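Local coordinates for FAD linked oxidase-like protein (Myceliophthora thermophila, PDB 5L6G) that oxidises the C1 hydroxyl of xylooligosaccharides and related sugars to lactones with a bicovalently bound FAD, passing the electrons to oxygen to give hydrogen peroxide, at residues 208-217 and 466-477. Numbering follows the deposited sequence.
Sequences WALRGAGSNF and YRQNLDRLRRIK. With FAD (flavin-adenine dinucleotide), chain D.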
loop_
_atom_site.group_PDB
_atom_site.type_symbol
_atom_site.label_atom_id
_atom_site.label_comp_id
_atom_site.label_asym_id
_atom_site.label_seq_id
_atom_site.Cartn_x
_atom_site.Cartn_y
_atom_site.Cartn_z
ATOM N N TRP A 208 16.827 -3.744 5.111
ATOM C CA TRP A 208 15.793 -4.432 5.890
ATOM C C TRP A 208 14.723 -3.440 6.361
ATOM O O TRP A 208 13.539 -3.652 6.114
ATOM C CB TRP A 208 16.438 -5.178 7.074
ATOM C CG TRP A 208 15.462 -5.940 7.929
ATOM C CD1 TRP A 208 15.070 -7.226 7.773
ATOM C CD2 TRP A 208 14.762 -5.443 9.078
ATOM N NE1 TRP A 208 14.169 -7.574 8.754
ATOM C CE2 TRP A 208 13.958 -6.488 9.561
ATOM C CE3 TRP A 208 14.736 -4.213 9.738
ATOM C CZ2 TRP A 208 13.145 -6.344 10.673
ATOM C CZ3 TRP A 208 13.936 -4.072 10.846
ATOM C CH2 TRP A 208 13.144 -5.125 11.299
ATOM N N ALA A 209 15.128 -2.340 6.996
ATOM C CA ALA A 209 14.153 -1.376 7.524
ATOM C C ALA A 209 13.305 -0.719 6.419
ATOM O O ALA A 209 12.089 -0.559 6.570
ATOM C CB ALA A 209 14.832 -0.320 8.384
ATOM N N LEU A 210 13.926 -0.389 5.289
ATOM C CA LEU A 210 13.207 0.203 4.166
ATOM C C LEU A 210 12.079 -0.660 3.650
ATOM O O LEU A 210 11.050 -0.138 3.195
ATOM C CB LEU A 210 14.133 0.448 2.971
ATOM C CG LEU A 210 15.165 1.556 3.092
ATOM C CD1 LEU A 210 16.027 1.568 1.834
ATOM C CD2 LEU A 210 14.492 2.899 3.320
ATOM N N ARG A 211 12.302 -1.971 3.680
ATOM C CA ARG A 211 11.446 -2.891 3.000
ATOM C C ARG A 211 10.287 -3.317 3.878
ATOM O O ARG A 211 10.143 -4.502 4.199
ATOM C CB ARG A 211 12.266 -4.068 2.445
ATOM C CG ARG A 211 12.869 -3.632 1.122
ATOM C CD ARG A 211 14.161 -4.277 0.783
ATOM N NE ARG A 211 14.126 -5.715 0.624
ATOM C CZ ARG A 211 14.622 -6.588 1.490
ATOM N NH1 ARG A 211 15.126 -6.193 2.660
ATOM N NH2 ARG A 211 14.597 -7.884 1.187
ATOM N N GLY A 212 9.463 -2.317 4.214
ATOM C CA GLY A 212 8.290 -2.473 5.071
ATOM C C GLY A 212 7.955 -1.235 5.891
ATOM O O GLY A 212 6.787 -1.006 6.218
ATOM N N ALA A 213 8.975 -0.446 6.233
ATOM C CA ALA A 213 8.791 0.721 7.092
ATOM C C ALA A 213 9.566 1.939 6.596
ATOM O O ALA A 213 9.909 2.822 7.380
ATOM C CB ALA A 213 9.187 0.372 8.517
ATOM N N GLY A 214 9.807 1.998 5.286
ATOM C CA GLY A 214 10.744 2.954 4.687
ATOM C C GLY A 214 10.448 4.431 4.851
ATOM O O GLY A 214 11.336 5.263 4.698
ATOM N N SER A 215 9.228 4.778 5.230
ATOM C CA SER A 215 8.878 6.168 5.513
ATOM C C SER A 215 9.602 6.727 6.727
ATOM O O SER A 215 9.605 7.930 6.940
ATOM C CB SER A 215 7.364 6.312 5.739
ATOM O OG SER A 215 6.881 5.357 6.669
ATOM N N ASN A 216 10.209 5.857 7.523
ATOM C CA ASN A 216 10.783 6.266 8.795
ATOM C C ASN A 216 12.281 6.526 8.772
ATOM O O ASN A 216 12.814 7.028 9.757
ATOM C CB ASN A 216 10.507 5.185 9.838
ATOM C CG ASN A 216 9.042 5.064 10.162
ATOM O OD1 ASN A 216 8.496 5.924 10.839
ATOM N ND2 ASN A 216 8.393 4.010 9.664
ATOM N N PHE A 217 12.959 6.165 7.686
ATOM C CA PHE A 217 14.421 6.112 7.708
ATOM C C PHE A 217 15.193 7.043 6.796
ATOM O O PHE A 217 16.406 7.117 6.910
ATOM C CB PHE A 217 14.870 4.670 7.500
ATOM C CG PHE A 217 14.288 3.751 8.511
ATOM C CD1 PHE A 217 14.824 3.685 9.776
ATOM C CD2 PHE A 217 13.142 3.030 8.234
ATOM C CE1 PHE A 217 14.268 2.871 10.742
ATOM C CE2 PHE A 217 12.586 2.213 9.194
ATOM C CZ PHE A 217 13.156 2.119 10.442
ATOM N N TYR A 466 3.824 -3.235 12.526
ATOM C CA TYR A 466 5.124 -3.885 12.423
ATOM C C TYR A 466 5.344 -5.102 13.326
ATOM O O TYR A 466 6.307 -5.873 13.107
ATOM C CB TYR A 466 6.210 -2.855 12.650
ATOM C CG TYR A 466 6.069 -1.657 11.755
ATOM C CD1 TYR A 466 6.164 -1.780 10.383
ATOM C CD2 TYR A 466 5.798 -0.400 12.289
ATOM C CE1 TYR A 466 6.043 -0.680 9.557
ATOM C CE2 TYR A 466 5.675 0.707 11.474
ATOM C CZ TYR A 466 5.782 0.566 10.110
ATOM O OH TYR A 466 5.655 1.673 9.306
ATOM N N ARG A 467 4.460 -5.279 14.316
ATOM C CA ARG A 467 4.429 -6.453 15.181
ATOM C C ARG A 467 5.828 -6.891 15.623
ATOM O O ARG A 467 6.524 -6.132 16.287
ATOM C CB ARG A 467 3.624 -7.583 14.503
ATOM C CG ARG A 467 2.116 -7.337 14.444
ATOM C CD ARG A 467 1.529 -7.335 15.856
ATOM N NE ARG A 467 0.062 -7.374 15.899
ATOM C CZ ARG A 467 -0.687 -6.856 16.878
ATOM N NH1 ARG A 467 -0.122 -6.213 17.904
ATOM N NH2 ARG A 467 -2.014 -6.964 16.832
ATOM N N GLN A 468 6.249 -8.099 15.247
ATOM C CA GLN A 468 7.465 -8.671 15.782
ATOM C C GLN A 468 8.730 -7.945 15.302
ATOM O O GLN A 468 9.797 -8.145 15.852
ATOM C CB GLN A 468 7.561 -10.158 15.398
ATOM C CG GLN A 468 7.942 -10.402 13.938
ATOM C CD GLN A 468 6.772 -10.321 12.971
ATOM O OE1 GLN A 468 5.655 -9.976 13.350
ATOM N NE2 GLN A 468 7.023 -10.675 11.715
ATOM N N ASN A 469 8.604 -7.117 14.274
ATOM C CA ASN A 469 9.746 -6.373 13.750
ATOM C C ASN A 469 9.904 -4.970 14.328
ATOM O O ASN A 469 10.892 -4.275 14.031
ATOM C CB ASN A 469 9.635 -6.332 12.242
ATOM C CG ASN A 469 9.853 -7.684 11.638
ATOM O OD1 ASN A 469 10.447 -8.547 12.280
ATOM N ND2 ASN A 469 9.378 -7.895 10.430
ATOM N N LEU A 470 8.979 -4.571 15.195
ATOM C CA LEU A 470 9.028 -3.237 15.768
ATOM C C LEU A 470 10.334 -2.980 16.504
ATOM O O LEU A 470 10.946 -1.932 16.331
ATOM C CB LEU A 470 7.859 -2.980 16.709
ATOM C CG LEU A 470 7.812 -1.582 17.329
ATOM C CD1 LEU A 470 7.829 -0.509 16.248
ATOM C CD2 LEU A 470 6.586 -1.455 18.230
ATOM N N ASP A 471 10.763 -3.916 17.346
ATOM C CA ASP A 471 11.910 -3.618 18.221
ATOM C C ASP A 471 13.175 -3.320 17.409
ATOM O O ASP A 471 13.871 -2.345 17.669
ATOM C CB ASP A 471 12.128 -4.723 19.255
ATOM C CG ASP A 471 11.119 -4.646 20.414
ATOM O OD1 ASP A 471 10.400 -3.622 20.535
ATOM O OD2 ASP A 471 11.035 -5.608 21.215
ATOM N N ARG A 472 13.446 -4.123 16.394
ATOM C CA ARG A 472 14.603 -3.870 15.545
ATOM C C ARG A 472 14.432 -2.574 14.748
ATOM O O ARG A 472 15.375 -1.782 14.626
ATOM C CB ARG A 472 14.853 -5.042 14.611
ATOM C CG ARG A 472 16.056 -4.819 13.726
ATOM C CD ARG A 472 16.326 -6.045 12.899
ATOM N NE ARG A 472 17.412 -5.820 11.950
ATOM C CZ ARG A 472 17.680 -6.630 10.929
ATOM N NH1 ARG A 472 16.939 -7.711 10.722
ATOM N NH2 ARG A 472 18.677 -6.351 10.112
ATOM N N LEU A 473 13.226 -2.333 14.245
ATOM C CA LEU A 473 12.926 -1.056 13.585
ATOM C C LEU A 473 13.238 0.142 14.478
ATOM O O LEU A 473 13.761 1.138 13.993
ATOM C CB LEU A 473 11.468 -0.964 13.139
ATOM C CG LEU A 473 11.101 -1.753 11.868
ATOM C CD1 LEU A 473 9.609 -1.753 11.679
ATOM C CD2 LEU A 473 11.786 -1.168 10.654
ATOM N N ARG A 474 12.881 0.056 15.757
ATOM C CA ARG A 474 13.152 1.159 16.699
ATOM C C ARG A 474 14.653 1.353 16.903
ATOM O O ARG A 474 15.139 2.486 17.037
ATOM C CB ARG A 474 12.461 0.918 18.035
ATOM C CG ARG A 474 10.954 1.011 17.948
ATOM C CD ARG A 474 10.293 1.063 19.308
ATOM N NE ARG A 474 10.667 2.289 20.023
ATOM C CZ ARG A 474 10.418 2.521 21.307
ATOM N NH1 ARG A 474 9.791 1.610 22.047
ATOM N NH2 ARG A 474 10.803 3.668 21.863
ATOM N N ARG A 475 15.397 0.255 16.903
ATOM C CA ARG A 475 16.845 0.343 17.050
ATOM C C ARG A 475 17.479 1.018 15.846
ATOM O O ARG A 475 18.321 1.886 16.008
ATOM C CB ARG A 475 17.462 -1.027 17.313
ATOM C CG ARG A 475 17.095 -1.579 18.680
ATOM C CD ARG A 475 17.964 -2.750 19.093
ATOM N NE ARG A 475 17.796 -3.899 18.194
ATOM C CZ ARG A 475 16.846 -4.824 18.295
ATOM N NH1 ARG A 475 15.925 -4.765 19.253
ATOM N NH2 ARG A 475 16.819 -5.826 17.419
ATOM N N ILE A 476 17.059 0.629 14.646
ATOM C CA ILE A 476 17.585 1.237 13.418
ATOM C C ILE A 476 17.158 2.701 13.348
ATOM O O ILE A 476 17.899 3.559 12.891
ATOM C CB ILE A 476 17.143 0.448 12.162
ATOM C CG1 ILE A 476 17.760 -0.947 12.194
ATOM C CG2 ILE A 476 17.620 1.116 10.886
ATOM C CD1 ILE A 476 17.173 -1.892 11.185
ATOM N N LYS A 477 15.963 3.000 13.835
ATOM C CA LYS A 477 15.493 4.385 13.833
ATOM C C LYS A 477 16.388 5.305 14.670
ATOM O O LYS A 477 16.721 6.405 14.252
ATOM C CB LYS A 477 14.049 4.439 14.322
ATOM C CG LYS A 477 13.439 5.826 14.417
ATOM C CD LYS A 477 13.252 6.499 13.066
ATOM C CE LYS A 477 12.636 7.880 13.277
ATOM N NZ LYS A 477 12.227 8.513 11.999
HETATM P PA FAD D . 2.410 9.245 -0.091
HETATM O O1A FAD D . 3.177 10.158 -1.019
HETATM O O2A FAD D . 1.249 9.848 0.633
HETATM O O5B FAD D . 3.401 8.486 0.864
HETATM C C5B FAD D . 2.986 7.521 1.835
HETATM C C4B FAD D . 4.047 7.382 2.904
HETATM O O4B FAD D . 5.272 6.957 2.303
HETATM C C3B FAD D . 4.349 8.696 3.607
HETATM O O3B FAD D . 4.743 8.433 4.937
HETATM C C2B FAD D . 5.530 9.234 2.841
HETATM O O2B FAD D . 6.297 10.186 3.567
HETATM C C1B FAD D . 6.273 7.959 2.514
HETATM N N9A FAD D . 7.086 8.131 1.308
HETATM C C8A FAD D . 6.698 8.515 0.095
HETATM N N7A FAD D . 7.754 8.574 -0.751
HETATM C C5A FAD D . 8.811 8.199 -0.032
HETATM C C6A FAD D . 10.241 8.071 -0.304
HETATM N N6A FAD D . 10.653 8.337 -1.558
HETATM N N1A FAD D . 11.040 7.701 0.719
HETATM C C2A FAD D . 10.592 7.429 1.947
HETATM N N3A FAD D . 9.268 7.528 2.269
HETATM C C4A FAD D . 8.375 7.908 1.314
HETATM N N1 FAD D . -2.177 -0.304 -1.625
HETATM C C2 FAD D . -1.988 -1.631 -1.908
HETATM O O2 FAD D . -1.205 -2.306 -1.184
HETATM N N3 FAD D . -2.601 -2.209 -2.971
HETATM C C4 FAD D . -3.416 -1.522 -3.807
HETATM O O4 FAD D . -3.995 -2.047 -4.800
HETATM C C4X FAD D . -3.674 -0.088 -3.561
HETATM N N5 FAD D . -4.483 0.681 -4.347
HETATM C C5X FAD D . -4.691 2.032 -4.122
HETATM C C6 FAD D . -5.500 2.820 -4.952
HETATM C C7 FAD D . -5.688 4.181 -4.662
HETATM C C7M FAD D . -6.585 4.987 -5.570
HETATM C C8 FAD D . -4.992 4.830 -3.498
HETATM C C8M FAD D . -5.120 6.321 -3.205
HETATM C C9 FAD D . -4.184 4.030 -2.698
HETATM C C9A FAD D . -4.016 2.656 -2.949
HETATM N N10 FAD D . -3.209 1.826 -2.125
HETATM C C10 FAD D . -2.999 0.469 -2.381
HETATM C "C1'" FAD D . -2.517 2.345 -0.952
HETATM C "C2'" FAD D . -1.124 2.793 -1.260
HETATM O "O2'" FAD D . -0.311 1.619 -1.347
HETATM C "C3'" FAD D . -0.671 3.615 -0.066
HETATM O "O3'" FAD D . -1.552 4.720 0.163
HETATM C "C4'" FAD D . 0.746 4.126 -0.342
HETATM O "O4'" FAD D . 1.442 4.252 0.906
HETATM C "C5'" FAD D . 0.673 5.433 -1.090
HETATM O "O5'" FAD D . 1.948 5.725 -1.667
HETATM P P FAD D . 2.182 7.194 -2.194
HETATM O O1P FAD D . 3.613 7.401 -2.580
HETATM O O2P FAD D . 1.145 7.538 -3.215
HETATM O O3P FAD D . 1.724 8.053 -0.922
HETATM O O HOH W 1 5.382 4.020 10.581
HETATM O O HOH W 2 9.599 8.769 10.676
#
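Tyr466 sets its CE1 3.5 Å from Ala213 CB and meets the Gly212 carbonyl with its ring edge, while water 1 links its OH to Asn216 ND2. That amide nitrogen also donates to Ala213 O, which takes the Asn216 backbone N-H from the same face; OD1 accepts from Val492 N, holding both ends of the amide. Asn469 presents its backbone O in plane at the rim of the Trp208 indole, 3.6 Å from CH2, its own amide turned to Ser398 O. Arg472 runs extended across one indole face: CD lies over the six-membered ring, and the guanidinium stacks at 15° on the five-membered ring, CZ 3.8 Å from its centroid, in a cation-pi contact. Both chi1 torsions, with CG anti to N (-179° in each), bring chain and ring together. Leu473 fills the centre, CD2 lying 3.6 Å from both Trp208 CZ3 and Phe217 CZ. Ile476 splits its branches, CD1 to Trp208 CE3 (3.7 Å) and CG2 to Phe217 CE1. Lys477, bent at chi2, sends NZ onto an in-plane lone pair of Asn216 O (2.8 Å); water 2 joins NZ to Asn216 OD1. The berberine-like C-terminal region thus packs on the FAD-binding domain beside Gly214 and Ser215 of the FAD pocket. Salt bridges from Asp205 to Arg472 and Asp481 to Lys477 probably offset the cations flanking this apolar core.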